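Local coordinates for protein TonB-dependent siderophore receptor (Pseudomonas aeruginosa 39016, PDB 5NEC) that probably takes up ferric siderophores, and siderophore-drug conjugates, across the outer membrane as a plugged beta-barrel powered through TonB, at residues A[702-707]-A[721-726]; A[201-206]-A[240-245]; A[453-458]-A[476-481]; A[426-431]-A[460-465]; A[154-159]-A[179-184]. All blocks are in the same frame, centred on the assembly; numbering follows the deposited sequence.

Interaction 1 of 5, residues A[702-707]-A[721-726]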
# COMPACT_ATOMS: atom_id res chain seq x y z
N VAL A 702 18.47 -6.20 11.08
CA VAL A 702 19.66 -6.94 11.50
C VAL A 702 20.13 -6.51 12.88
O VAL A 702 20.50 -7.35 13.69
CB VAL A 702 20.81 -6.82 10.48
CG1 VAL A 702 22.11 -7.44 11.02
CG2 VAL A 702 20.44 -7.50 9.17
N PHE A 703 20.08 -5.21 13.16
CA PHE A 703 20.52 -4.67 14.45
C PHE A 703 19.41 -4.54 15.52
O PHE A 703 19.63 -3.97 16.57
CB PHE A 703 21.28 -3.35 14.20
CG PHE A 703 22.51 -3.54 13.33
CD1 PHE A 703 23.67 -4.11 13.86
CD2 PHE A 703 22.50 -3.19 11.98
CE1 PHE A 703 24.80 -4.31 13.07
CE2 PHE A 703 23.62 -3.40 11.18
CZ PHE A 703 24.77 -3.96 11.73
N ASP A 704 18.23 -5.11 15.26
CA ASP A 704 17.12 -5.11 16.22
C ASP A 704 16.76 -3.69 16.67
O ASP A 704 16.49 -3.44 17.83
CB ASP A 704 17.47 -6.01 17.41
CG ASP A 704 16.25 -6.61 18.12
OD1 ASP A 704 15.13 -6.66 17.55
OD2 ASP A 704 16.43 -7.06 19.28
N LYS A 705 16.76 -2.75 15.73
CA LYS A 705 16.40 -1.37 16.01
C LYS A 705 14.93 -1.31 16.41
O LYS A 705 14.08 -1.90 15.74
CB LYS A 705 16.64 -0.51 14.77
CG LYS A 705 16.21 0.94 14.88
CD LYS A 705 17.00 1.72 15.92
CE LYS A 705 16.57 3.17 15.91
NZ LYS A 705 17.61 4.07 16.49
N LYS A 706 14.65 -0.62 17.51
CA LYS A 706 13.28 -0.31 17.88
C LYS A 706 12.89 1.00 17.20
O LYS A 706 13.60 2.00 17.30
CB LYS A 706 13.10 -0.23 19.39
CG LYS A 706 11.63 -0.28 19.81
CD LYS A 706 11.41 -0.30 21.32
CE LYS A 706 11.67 1.06 21.93
NZ LYS A 706 11.84 0.93 23.39
N TYR A 707 11.80 0.97 16.44
CA TYR A 707 11.35 2.14 15.72
C TYR A 707 9.86 2.07 15.44
O TYR A 707 9.22 1.02 15.63
CB TYR A 707 12.16 2.35 14.42
CG TYR A 707 11.87 1.35 13.31
CD1 TYR A 707 10.89 1.61 12.34
CD2 TYR A 707 12.58 0.15 13.22
CE1 TYR A 707 10.62 0.70 11.33
CE2 TYR A 707 12.32 -0.76 12.21
CZ TYR A 707 11.35 -0.48 11.26
OH TYR A 707 11.10 -1.39 10.26
N ALA A 721 8.25 -4.34 13.71
CA ALA A 721 8.78 -5.61 14.13
C ALA A 721 10.26 -5.46 14.49
O ALA A 721 10.95 -4.57 13.96
CB ALA A 721 8.59 -6.63 13.03
N GLY A 722 10.72 -6.29 15.41
CA GLY A 722 12.15 -6.38 15.74
C GLY A 722 12.89 -7.30 14.76
O GLY A 722 12.36 -7.63 13.71
N ARG A 723 14.11 -7.72 15.13
CA ARG A 723 14.88 -8.67 14.35
C ARG A 723 14.08 -9.96 14.10
O ARG A 723 13.53 -10.55 15.02
CB ARG A 723 16.24 -9.01 14.99
CG ARG A 723 17.00 -10.07 14.22
CD ARG A 723 18.49 -10.11 14.51
NE ARG A 723 18.75 -10.25 15.94
CZ ARG A 723 19.51 -9.43 16.68
NH1 ARG A 723 20.16 -8.38 16.16
NH2 ARG A 723 19.64 -9.66 17.99
N THR A 724 14.06 -10.36 12.84
CA THR A 724 13.33 -11.53 12.40
C THR A 724 14.20 -12.31 11.41
O THR A 724 14.75 -11.73 10.47
CB THR A 724 12.00 -11.10 11.78
OG1 THR A 724 11.27 -10.34 12.75
CG2 THR A 724 11.16 -12.30 11.36
N ILE A 725 14.31 -13.61 11.64
CA ILE A 725 15.10 -14.51 10.79
C ILE A 725 14.11 -15.45 10.08
O ILE A 725 13.31 -16.10 10.74
CB ILE A 725 16.14 -15.29 11.63
CG1 ILE A 725 17.08 -14.29 12.34
CG2 ILE A 725 16.94 -16.26 10.76
CD1 ILE A 725 18.04 -14.87 13.34
N LEU A 726 14.16 -15.48 8.75
CA LEU A 726 13.24 -16.32 7.95
C LEU A 726 14.06 -17.29 7.08
O LEU A 726 15.02 -16.88 6.43
CB LEU A 726 12.34 -15.45 7.05
CG LEU A 726 11.49 -14.35 7.72
CD1 LEU A 726 10.89 -13.42 6.67
CD2 LEU A 726 10.41 -14.93 8.62
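A721 O comes within 4.4 Å of Y707 CE2, obliquely to the ring, and the same oxygen accepts a hydrogen bond from the side chain of N701. At G722 the alpha carbon passes 3.5 Å from OD1 of D704, a close approach of backbone to carboxylate. R723 carries most of the contact. Its backbone N donates to D704 OD1 over 2.8 Å in an almost straight bond (177°), reaching the oxygen from above the carboxylate plane. Here the chain is about to enter the last strand of the TonB-dependent receptor barrel, 724-733, which pairs with both 693-700 and 159-167; residues 702-707 belong to the excursion that follows strand 693-700. The R723 chain bends at its third torsion (chi3 54°), which brings the guanidinium back over D704, with CB of the aspartate lying 3.7 Å above one face. NH1 then donates to V702 O at 2.7 Å, the oxygen lying in the guanidinium plane. OD2 of D704 stays well out of that plane, 4.3 Å from R723 NH2, so any attraction between the charges is probably undirected. Next along, T724 is backbone hydrogen-bonded to Q700 of strand 693-700.

Interaction 2 of 5, residues A[201-206]-A[240-245]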
# COMPACT_ATOMS: atom_id res chain seq x y z
N ALA A 201 7.94 -10.19 16.07
CA ALA A 201 9.17 -10.01 16.85
C ALA A 201 9.14 -8.71 17.67
O ALA A 201 8.86 -7.63 17.13
CB ALA A 201 10.39 -10.01 15.95
N GLY A 202 9.40 -8.85 18.97
CA GLY A 202 9.41 -7.73 19.88
C GLY A 202 8.06 -7.17 20.25
O GLY A 202 7.99 -6.05 20.74
N ARG A 203 6.97 -7.90 20.00
CA ARG A 203 5.64 -7.49 20.47
C ARG A 203 5.00 -8.69 21.21
O ARG A 203 4.78 -9.74 20.62
CB ARG A 203 4.74 -7.06 19.30
CG ARG A 203 5.34 -6.06 18.31
CD ARG A 203 5.64 -4.69 18.88
NE ARG A 203 4.48 -4.08 19.51
CZ ARG A 203 4.37 -3.71 20.79
NH1 ARG A 203 5.35 -3.82 21.66
NH2 ARG A 203 3.23 -3.18 21.21
N ASP A 204 4.68 -8.51 22.49
CA ASP A 204 4.03 -9.55 23.28
C ASP A 204 2.61 -9.80 22.71
O ASP A 204 1.88 -8.86 22.41
CB ASP A 204 3.96 -9.18 24.79
CG ASP A 204 5.35 -9.14 25.50
OD1 ASP A 204 6.37 -9.61 24.94
OD2 ASP A 204 5.41 -8.65 26.65
N GLU A 205 2.27 -11.07 22.49
CA GLU A 205 0.93 -11.56 22.16
C GLU A 205 0.37 -11.22 20.77
O GLU A 205 -0.55 -11.88 20.30
CB GLU A 205 -0.10 -11.11 23.21
CG GLU A 205 0.21 -11.54 24.63
CD GLU A 205 0.32 -13.04 24.79
OE1 GLU A 205 -0.45 -13.80 24.16
OE2 GLU A 205 1.20 -13.45 25.56
N VAL A 206 0.90 -10.20 20.10
CA VAL A 206 0.36 -9.75 18.85
C VAL A 206 0.61 -10.86 17.83
O VAL A 206 1.67 -11.48 17.84
CB VAL A 206 1.04 -8.45 18.40
CG1 VAL A 206 0.68 -8.08 16.97
CG2 VAL A 206 0.69 -7.34 19.37
N PRO A 240 -4.81 -7.82 17.35
CA PRO A 240 -4.33 -6.50 16.95
C PRO A 240 -3.44 -5.85 17.99
O PRO A 240 -3.73 -5.89 19.20
CB PRO A 240 -5.62 -5.67 16.86
CG PRO A 240 -6.58 -6.31 17.80
CD PRO A 240 -6.22 -7.78 17.81
N ASP A 241 -2.38 -5.20 17.50
CA ASP A 241 -1.46 -4.45 18.35
C ASP A 241 -2.11 -3.20 18.97
O ASP A 241 -3.05 -2.64 18.41
CB ASP A 241 -0.19 -4.06 17.57
CG ASP A 241 1.02 -3.87 18.48
OD1 ASP A 241 0.89 -3.56 19.69
OD2 ASP A 241 2.13 -4.03 17.98
N SER A 242 -1.61 -2.79 20.13
CA SER A 242 -2.06 -1.58 20.82
C SER A 242 -1.22 -0.38 20.40
O SER A 242 -1.67 0.77 20.49
CB SER A 242 -1.95 -1.75 22.36
OG SER A 242 -0.61 -2.00 22.79
N GLY A 243 0.01 -0.64 19.96
CA GLY A 243 1.03 0.41 19.85
C GLY A 243 1.45 0.91 21.23
O GLY A 243 1.13 0.31 22.25
N ILE A 244 2.18 2.03 21.20
CA ILE A 244 2.88 2.59 22.34
C ILE A 244 2.43 4.03 22.45
O ILE A 244 2.42 4.75 21.44
CB ILE A 244 4.40 2.55 22.10
CG1 ILE A 244 4.87 1.12 21.81
CG2 ILE A 244 5.19 3.14 23.27
CD1 ILE A 244 4.60 0.13 22.93
N PRO A 245 2.01 4.45 23.66
CA PRO A 245 1.54 5.83 23.80
C PRO A 245 2.65 6.89 23.63
O PRO A 245 3.83 6.64 23.93
CB PRO A 245 1.00 5.88 25.24
CG PRO A 245 1.72 4.79 25.95
CD PRO A 245 2.01 3.73 24.94
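R203 meets D241 in a side-on, two-pronged salt bridge at one end of the receptor barrel, between the turn that links strands 187-200 and 206-219 and the segment following strand 225-238. NE donates to OD2 at 2.8 Å and NH2 to OD1, also at 2.8 Å. Both oxygens use their syn lone pairs, and the guanidinium and carboxylate are nearly coplanar (17° apart), with OD2 in the guanidinium plane and OD1 slightly out of it. To get there the arginine folds back on itself, bent at chi2 and chi3 (-66° and -55°), while D241 swings CG opposite its own backbone N.

The next shell fixes the carboxylate. OD1 also accepts from G243 N, which approaches from well above the carboxylate plane and closes an Asx turn; OD1 is thus gripped by two firm donors, which would probably stabilise its negative charge. V206, from 201-206, packs against the aspartate, its CG2 lying 3.6 Å from D241 CG. On the arginine, NH2 has a further acceptor in N267 O, and I244 brings CD1 to 4.0 Å from that NH2. Further out, S242 OG accepts from Y269 N, tying the turn to another loop, and donates to G243 O at 2.9 Å, in the carbonyl plane on a lone pair.

Interaction 3 of 5, residues A[453-458]-A[476-481]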
# COMPACT_ATOMS: atom_id res chain seq x y z
N ALA A 453 -7.04 13.87 -20.14
CA ALA A 453 -8.14 14.49 -19.41
C ALA A 453 -9.05 13.42 -18.80
O ALA A 453 -9.06 12.27 -19.22
CB ALA A 453 -8.94 15.43 -20.32
N ARG A 454 -9.78 13.83 -17.77
CA ARG A 454 -10.72 12.97 -17.05
C ARG A 454 -11.81 13.81 -16.39
O ARG A 454 -11.53 14.84 -15.79
CB ARG A 454 -9.99 12.15 -15.98
CG ARG A 454 -10.81 10.95 -15.53
CD ARG A 454 -10.32 10.36 -14.22
NE ARG A 454 -11.23 9.28 -13.80
CZ ARG A 454 -11.16 8.01 -14.21
NH1 ARG A 454 -10.20 7.59 -15.06
NH2 ARG A 454 -12.07 7.14 -13.75
N PHE A 455 -13.06 13.37 -16.54
CA PHE A 455 -14.23 13.94 -15.88
C PHE A 455 -14.92 12.85 -15.06
O PHE A 455 -15.27 11.82 -15.61
CB PHE A 455 -15.20 14.51 -16.91
CG PHE A 455 -16.48 15.02 -16.31
CD1 PHE A 455 -16.48 16.14 -15.48
CD2 PHE A 455 -17.69 14.37 -16.56
CE1 PHE A 455 -17.65 16.62 -14.93
CE2 PHE A 455 -18.88 14.83 -16.00
CZ PHE A 455 -18.86 15.96 -15.18
N ASP A 456 -15.10 13.08 -13.75
CA ASP A 456 -15.81 12.17 -12.85
C ASP A 456 -17.05 12.84 -12.31
O ASP A 456 -17.01 13.99 -11.92
CB ASP A 456 -14.95 11.80 -11.65
CG ASP A 456 -13.87 10.80 -11.98
OD1 ASP A 456 -14.16 9.58 -11.90
OD2 ASP A 456 -12.75 11.23 -12.33
N SER A 457 -18.14 12.07 -12.25
CA SER A 457 -19.42 12.52 -11.72
C SER A 457 -19.81 11.56 -10.58
O SER A 457 -19.71 10.35 -10.74
CB SER A 457 -20.44 12.52 -12.84
OG SER A 457 -21.72 12.85 -12.37
N PHE A 458 -20.22 12.13 -9.45
CA PHE A 458 -20.40 11.38 -8.19
C PHE A 458 -21.79 11.68 -7.58
O PHE A 458 -22.20 12.82 -7.55
CB PHE A 458 -19.26 11.81 -7.24
CG PHE A 458 -19.09 10.95 -6.02
CD1 PHE A 458 -18.95 9.57 -6.13
CD2 PHE A 458 -19.00 11.54 -4.75
CE1 PHE A 458 -18.77 8.76 -4.99
CE2 PHE A 458 -18.81 10.74 -3.61
CZ PHE A 458 -18.69 9.36 -3.73
N LYS A 476 -24.15 15.55 -4.61
CA LYS A 476 -23.76 15.44 -6.02
C LYS A 476 -22.53 16.29 -6.23
O LYS A 476 -22.46 17.40 -5.72
CB LYS A 476 -24.86 15.94 -6.96
CG LYS A 476 -25.98 14.94 -7.16
CD LYS A 476 -26.96 15.34 -8.24
CE LYS A 476 -28.17 14.40 -8.23
NZ LYS A 476 -29.25 14.79 -9.18
N SER A 477 -21.57 15.79 -7.00
CA SER A 477 -20.37 16.55 -7.31
C SER A 477 -19.68 16.02 -8.56
O SER A 477 -20.05 14.96 -9.10
CB SER A 477 -19.42 16.56 -6.11
OG SER A 477 -19.25 15.25 -5.61
N SER A 478 -18.69 16.77 -9.03
CA SER A 478 -17.84 16.31 -10.11
C SER A 478 -16.40 16.75 -9.93
O SER A 478 -16.09 17.60 -9.10
CB SER A 478 -18.39 16.74 -11.46
OG SER A 478 -18.71 18.10 -11.45
N PHE A 479 -15.53 16.11 -10.69
CA PHE A 479 -14.09 16.28 -10.57
C PHE A 479 -13.52 16.35 -12.00
O PHE A 479 -13.61 15.39 -12.75
CB PHE A 479 -13.53 15.11 -9.76
CG PHE A 479 -12.11 15.30 -9.32
CD1 PHE A 479 -11.78 16.23 -8.32
CD2 PHE A 479 -11.07 14.53 -9.89
CE1 PHE A 479 -10.46 16.39 -7.90
CE2 PHE A 479 -9.75 14.69 -9.48
CZ PHE A 479 -9.45 15.62 -8.48
N TRP A 480 -13.02 17.53 -12.39
CA TRP A 480 -12.30 17.73 -13.65
C TRP A 480 -10.83 17.51 -13.38
O TRP A 480 -10.33 17.84 -12.31
CB TRP A 480 -12.50 19.15 -14.22
CG TRP A 480 -13.46 19.21 -15.38
CD1 TRP A 480 -14.72 19.75 -15.37
CD2 TRP A 480 -13.24 18.72 -16.73
NE1 TRP A 480 -15.30 19.63 -16.62
CE2 TRP A 480 -14.42 19.01 -17.47
CE3 TRP A 480 -12.17 18.08 -17.38
CZ2 TRP A 480 -14.56 18.66 -18.83
CZ3 TRP A 480 -12.31 17.74 -18.73
CH2 TRP A 480 -13.49 18.03 -19.43
N ASN A 481 -10.13 16.95 -14.35
CA ASN A 481 -8.71 16.68 -14.19
C ASN A 481 -8.02 16.59 -15.55
O ASN A 481 -8.55 15.97 -16.46
CB ASN A 481 -8.55 15.38 -13.40
CG ASN A 481 -7.13 14.96 -13.31
OD1 ASN A 481 -6.74 13.93 -13.87
ND2 ASN A 481 -6.32 15.76 -12.63
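F455 lays the CD1 corner of its ring over one face of the W480 indole, 3.8 Å above the plane and offset toward the rim. The F455 ring and the five-membered ring of W480 make 48°, an oblique pairing that is neither a stack nor edge-to-face. Beyond it, F455 CE1 touches S478 CB at 3.6 Å, while the far edge of the indole borders A453 CB. F455, W480, S457 and S478 share one face of an antiparallel pair formed by strands 447-464 and 471-488, a hairpin of the transmembrane beta-barrel. The strands run at 170° to each other, and D456 and F479 form a hydrogen-bonded pair in the middle of the paired residues, with F479 N donating to D456 O at 2.9 Å.

On the other face, R454 reaches along its own strand: its extended chain brings NE to OD2 of D456 in a hydrogen-bonded salt bridge of 2.9 Å, on the syn side and within the guanidinium plane. N481 OD1 is hydrogen-bonded to S135 OG, probably toward the plug. R454 is buried and has carboxylates at NE (D456) and NH2 (E366), which would probably balance its positive charge; the F455-W480 pair lies on the other face and may face lipid.

Interaction 4 of 5, residues A[426-431]-A[460-465]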
# COMPACT_ATOMS: atom_id res chain seq x y z
N LEU A 426 -24.35 3.65 9.80
CA LEU A 426 -24.38 4.65 8.74
C LEU A 426 -24.28 3.87 7.44
O LEU A 426 -23.28 3.17 7.22
CB LEU A 426 -23.23 5.65 8.87
CG LEU A 426 -22.98 6.64 7.72
CD1 LEU A 426 -24.17 7.58 7.54
CD2 LEU A 426 -21.71 7.44 8.03
N ASN A 427 -25.31 3.97 6.60
CA ASN A 427 -25.39 3.25 5.34
C ASN A 427 -25.27 4.22 4.19
O ASN A 427 -26.07 5.13 4.08
CB ASN A 427 -26.73 2.53 5.21
CG ASN A 427 -26.89 1.40 6.20
OD1 ASN A 427 -25.92 0.85 6.74
ND2 ASN A 427 -28.13 1.04 6.45
N THR A 428 -24.31 4.01 3.31
CA THR A 428 -24.03 4.92 2.22
C THR A 428 -24.08 4.19 0.87
O THR A 428 -23.49 3.12 0.73
CB THR A 428 -22.64 5.54 2.40
OG1 THR A 428 -22.49 6.03 3.75
CG2 THR A 428 -22.42 6.69 1.40
N VAL A 429 -24.76 4.79 -0.10
CA VAL A 429 -24.81 4.27 -1.47
C VAL A 429 -24.20 5.33 -2.40
O VAL A 429 -24.74 6.43 -2.50
CB VAL A 429 -26.25 3.93 -1.90
CG1 VAL A 429 -26.30 3.51 -3.36
CG2 VAL A 429 -26.81 2.84 -0.99
N GLY A 430 -23.09 4.99 -3.06
CA GLY A 430 -22.37 5.89 -3.99
C GLY A 430 -22.39 5.42 -5.44
O GLY A 430 -22.29 4.23 -5.70
N THR A 431 -22.56 6.35 -6.38
CA THR A 431 -22.53 6.09 -7.83
C THR A 431 -21.44 6.96 -8.43
O THR A 431 -21.29 8.11 -8.02
CB THR A 431 -23.88 6.47 -8.48
OG1 THR A 431 -24.85 5.49 -8.14
CG2 THR A 431 -23.81 6.55 -10.01
N THR A 460 -24.04 10.44 -4.00
CA THR A 460 -24.15 9.61 -2.78
C THR A 460 -25.41 9.89 -1.99
O THR A 460 -25.92 11.00 -1.98
CB THR A 460 -22.96 9.76 -1.79
OG1 THR A 460 -22.85 11.12 -1.37
CG2 THR A 460 -21.66 9.33 -2.41
N THR A 461 -25.90 8.86 -1.30
CA THR A 461 -26.98 8.98 -0.34
C THR A 461 -26.53 8.27 0.91
O THR A 461 -26.12 7.13 0.84
CB THR A 461 -28.26 8.33 -0.89
OG1 THR A 461 -28.69 9.10 -2.01
CG2 THR A 461 -29.37 8.32 0.14
N ALA A 462 -26.60 8.95 2.04
CA ALA A 462 -26.19 8.39 3.33
C ALA A 462 -27.40 8.37 4.24
O ALA A 462 -28.07 9.39 4.42
CB ALA A 462 -25.08 9.23 3.95
N LYS A 463 -27.69 7.20 4.80
CA LYS A 463 -28.73 7.05 5.80
C LYS A 463 -28.07 6.72 7.13
O LYS A 463 -27.40 5.70 7.26
CB LYS A 463 -29.71 5.95 5.41
CG LYS A 463 -30.64 6.40 4.32
CD LYS A 463 -31.39 5.23 3.73
CE LYS A 463 -32.17 5.64 2.49
NZ LYS A 463 -33.57 5.12 2.54
N ASN A 464 -28.28 7.60 8.10
CA ASN A 464 -27.66 7.44 9.41
C ASN A 464 -28.70 7.04 10.43
O ASN A 464 -29.52 7.85 10.86
CB ASN A 464 -27.00 8.74 9.83
CG ASN A 464 -26.21 8.61 11.10
OD1 ASN A 464 -25.93 7.52 11.58
ND2 ASN A 464 -25.86 9.74 11.66
N HIS A 465 -28.64 5.78 10.84
CA HIS A 465 -29.51 5.23 11.88
C HIS A 465 -28.92 5.46 13.29
O HIS A 465 -29.53 5.04 14.28
CB HIS A 465 -29.78 3.73 11.61
CG HIS A 465 -30.37 3.48 10.25
ND1 HIS A 465 -31.70 3.74 9.94
CD2 HIS A 465 -29.80 3.06 9.10
CE1 HIS A 465 -31.91 3.48 8.67
NE2 HIS A 465 -30.78 3.05 8.14
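L426 reaches across to A462 and N464 on the neighbouring strand of a beta-barrel hairpin, where strands 426-444 and 447-464 run antiparallel at 169°. Its CB sets out on the face shared with T428, A462 and N464. With CG opposite the backbone N (chi1 171°), the side chain leans over the partner strand, and of its two methyls CD1 does the touching: it lies 3.8 Å from N464 CB. The same CD1 is 3.7 Å from K463 O and also meets A462 CB, at 4.1 Å. The methyl thus rests on the aliphatic base of N464, whose OD1 is turned to G466 N in the following turn.

T428 also reaches A462, bringing OG1 to 4.1 Å from its CB. Farther along, T460 points CG2 at the alpha carbon of G430. N427, V429, T461 and K463 occupy the opposite face, with T461 OG1 hydrogen-bonded to S474 OG of strand 471-488. Beneath these side chains the backbones are joined by paired bonds between N427 and K463 and between V429 and T461; K463 N to N427 O is 2.7 Å long. At the end of the strand N427 and H465 cross at about a right angle, their amide and ring planes 64° apart, and N427 ND2 sits at the edge of the imidazole, 3.7 Å from H465 CD2.

Interaction 5 of 5, residues A[154-159]-A[179-184]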
# COMPACT_ATOMS: atom_id res chain seq x y z
N ALA A 154 -3.86 -16.36 -15.04
CA ALA A 154 -3.60 -17.56 -15.83
C ALA A 154 -3.13 -17.13 -17.20
O ALA A 154 -3.63 -16.14 -17.75
CB ALA A 154 -4.84 -18.43 -15.94
N LYS A 155 -2.13 -17.83 -17.70
CA LYS A 155 -1.42 -17.44 -18.92
C LYS A 155 -0.83 -18.68 -19.59
O LYS A 155 -1.01 -19.81 -19.09
CB LYS A 155 -0.33 -16.44 -18.57
CG LYS A 155 0.73 -16.99 -17.63
CD LYS A 155 1.70 -15.90 -17.17
CE LYS A 155 2.81 -16.49 -16.31
NZ LYS A 155 3.89 -15.50 -16.04
N ALA A 156 -0.14 -18.49 -20.72
CA ALA A 156 0.54 -19.60 -21.40
C ALA A 156 1.69 -20.12 -20.55
O ALA A 156 2.30 -19.36 -19.80
CB ALA A 156 1.04 -19.17 -22.76
N GLY A 157 1.98 -21.41 -20.66
CA GLY A 157 3.01 -22.08 -19.85
C GLY A 157 2.40 -23.12 -18.93
O GLY A 157 1.21 -23.08 -18.63
N ASN A 158 3.22 -24.09 -18.51
CA ASN A 158 2.83 -25.05 -17.49
C ASN A 158 3.88 -24.98 -16.39
O ASN A 158 5.06 -25.22 -16.65
CB ASN A 158 2.72 -26.45 -18.07
CG ASN A 158 1.54 -26.61 -19.00
OD1 ASN A 158 0.41 -26.76 -18.56
ND2 ASN A 158 1.81 -26.57 -20.30
N PHE A 159 3.45 -24.61 -15.18
CA PHE A 159 4.33 -24.62 -14.02
C PHE A 159 3.60 -24.91 -12.72
O PHE A 159 2.40 -24.73 -12.61
CB PHE A 159 5.16 -23.31 -13.92
CG PHE A 159 4.33 -22.05 -13.78
CD1 PHE A 159 3.86 -21.64 -12.53
CD2 PHE A 159 4.08 -21.24 -14.88
CE1 PHE A 159 3.12 -20.46 -12.40
CE2 PHE A 159 3.33 -20.07 -14.75
CZ PHE A 159 2.85 -19.68 -13.51
N ASN A 179 -0.14 -23.29 -12.59
CA ASN A 179 -0.68 -22.77 -13.86
C ASN A 179 -0.61 -23.85 -14.95
O ASN A 179 0.48 -24.29 -15.33
CB ASN A 179 0.09 -21.50 -14.29
CG ASN A 179 -0.50 -20.84 -15.54
OD1 ASN A 179 -1.22 -19.83 -15.47
ND2 ASN A 179 -0.18 -21.41 -16.71
N GLN A 180 -1.77 -24.27 -15.47
CA GLN A 180 -1.89 -25.40 -16.41
C GLN A 180 -2.67 -25.01 -17.67
O GLN A 180 -3.79 -24.53 -17.57
CB GLN A 180 -2.62 -26.55 -15.73
CG GLN A 180 -2.35 -27.94 -16.29
CD GLN A 180 -1.52 -28.80 -15.34
OE1 GLN A 180 -1.77 -28.85 -14.13
NE2 GLN A 180 -0.54 -29.50 -15.89
N GLU A 181 -2.09 -25.24 -18.85
CA GLU A 181 -2.84 -25.10 -20.11
C GLU A 181 -3.89 -26.21 -20.26
O GLU A 181 -3.72 -27.31 -19.74
CB GLU A 181 -1.91 -25.10 -21.31
CG GLU A 181 -1.04 -23.86 -21.40
CD GLU A 181 -0.19 -23.81 -22.68
OE1 GLU A 181 -0.22 -24.77 -23.48
OE2 GLU A 181 0.53 -22.79 -22.88
N PHE A 182 -4.98 -25.89 -20.95
CA PHE A 182 -5.97 -26.87 -21.38
C PHE A 182 -6.66 -26.36 -22.67
O PHE A 182 -6.27 -25.31 -23.20
CB PHE A 182 -6.95 -27.22 -20.24
CG PHE A 182 -7.90 -26.10 -19.86
CD1 PHE A 182 -7.46 -24.99 -19.14
CD2 PHE A 182 -9.25 -26.17 -20.20
CE1 PHE A 182 -8.35 -23.98 -18.80
CE2 PHE A 182 -10.13 -25.16 -19.86
CZ PHE A 182 -9.68 -24.06 -19.15
N LEU A 183 -7.64 -27.11 -23.19
CA LEU A 183 -8.18 -26.91 -24.55
C LEU A 183 -7.06 -26.77 -25.59
O LEU A 183 -7.07 -25.85 -26.41
CB LEU A 183 -9.11 -25.68 -24.62
CG LEU A 183 -10.28 -25.65 -23.63
CD1 LEU A 183 -11.00 -24.32 -23.73
CD2 LEU A 183 -11.25 -26.82 -23.83
N ASP A 184 -6.08 -27.67 -25.51
CA ASP A 184 -4.91 -27.70 -26.41
C ASP A 184 -4.17 -26.36 -26.50
O ASP A 184 -3.85 -25.90 -27.59
CB ASP A 184 -5.33 -28.16 -27.81
CG ASP A 184 -5.95 -29.54 -27.81
OD1 ASP A 184 -5.29 -30.48 -27.32
OD2 ASP A 184 -7.10 -29.68 -28.30
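N179 binds K155 at both ends of its amide: OD1 accepts from K155 N at 3.1 Å, in the carbonyl plane on a lone pair, and ND2 donates to K155 O at 3.0 Å. This second bond lies in the amide plane of N179 but meets the carbonyl of K155 from above its plane. ND2 also makes a weak bond to G157 O. OD1 and ND2 thus have distinct backbone partners, which fixes the amide's rotation. Two more side chains tie the same turn. E181 OE2 accepts from G157 N in a nearly straight bond (170°), on the anti side but tilted out of the carboxylate plane, and N158 OD1 in turn accepts from E181 N at 2.9 Å.

Residues 154-158 lie in the connection between strand 146-151, which belongs to the plug's mixed sheet, and strand 159-167, the first of the barrel. The barrel pairing begins at F159, which forms a hydrogen-bonded antiparallel pair with N179; N179 N donates to F159 O at 2.9 Å.

Packing follows from that pair. F159 turns CG between its backbone N and carbonyl carbon (chi1 61°), which lays the ring against N179: CB of the asparagine sits over one face in a CH-pi contact, 3.6 Å from the ring centroid. A156 CB also touches E181 OE2 at 3.7 Å.

The five contacts are spread around one beta-barrel. Interactions 1 and 2, with centres 14 Å apart on the same side of the chain's centre, touch: G722 N is 2.9 Å from A201 O, a probable hydrogen bond. Interactions 3 and 4 share strand 447-464, each pairing it with a different neighbour; their centres are 20 Å apart, and F458 CD1 packs 3.3 Å from T431 O. Both lie across the chain's centre from interaction 1, 45 and 44 Å between centres. C8E detergent is bound about 12 Å from the F458 side chain and about 10 Å from that of V429. Interaction 5, at the barrel's start, lies at least 41 Å from the others between centres.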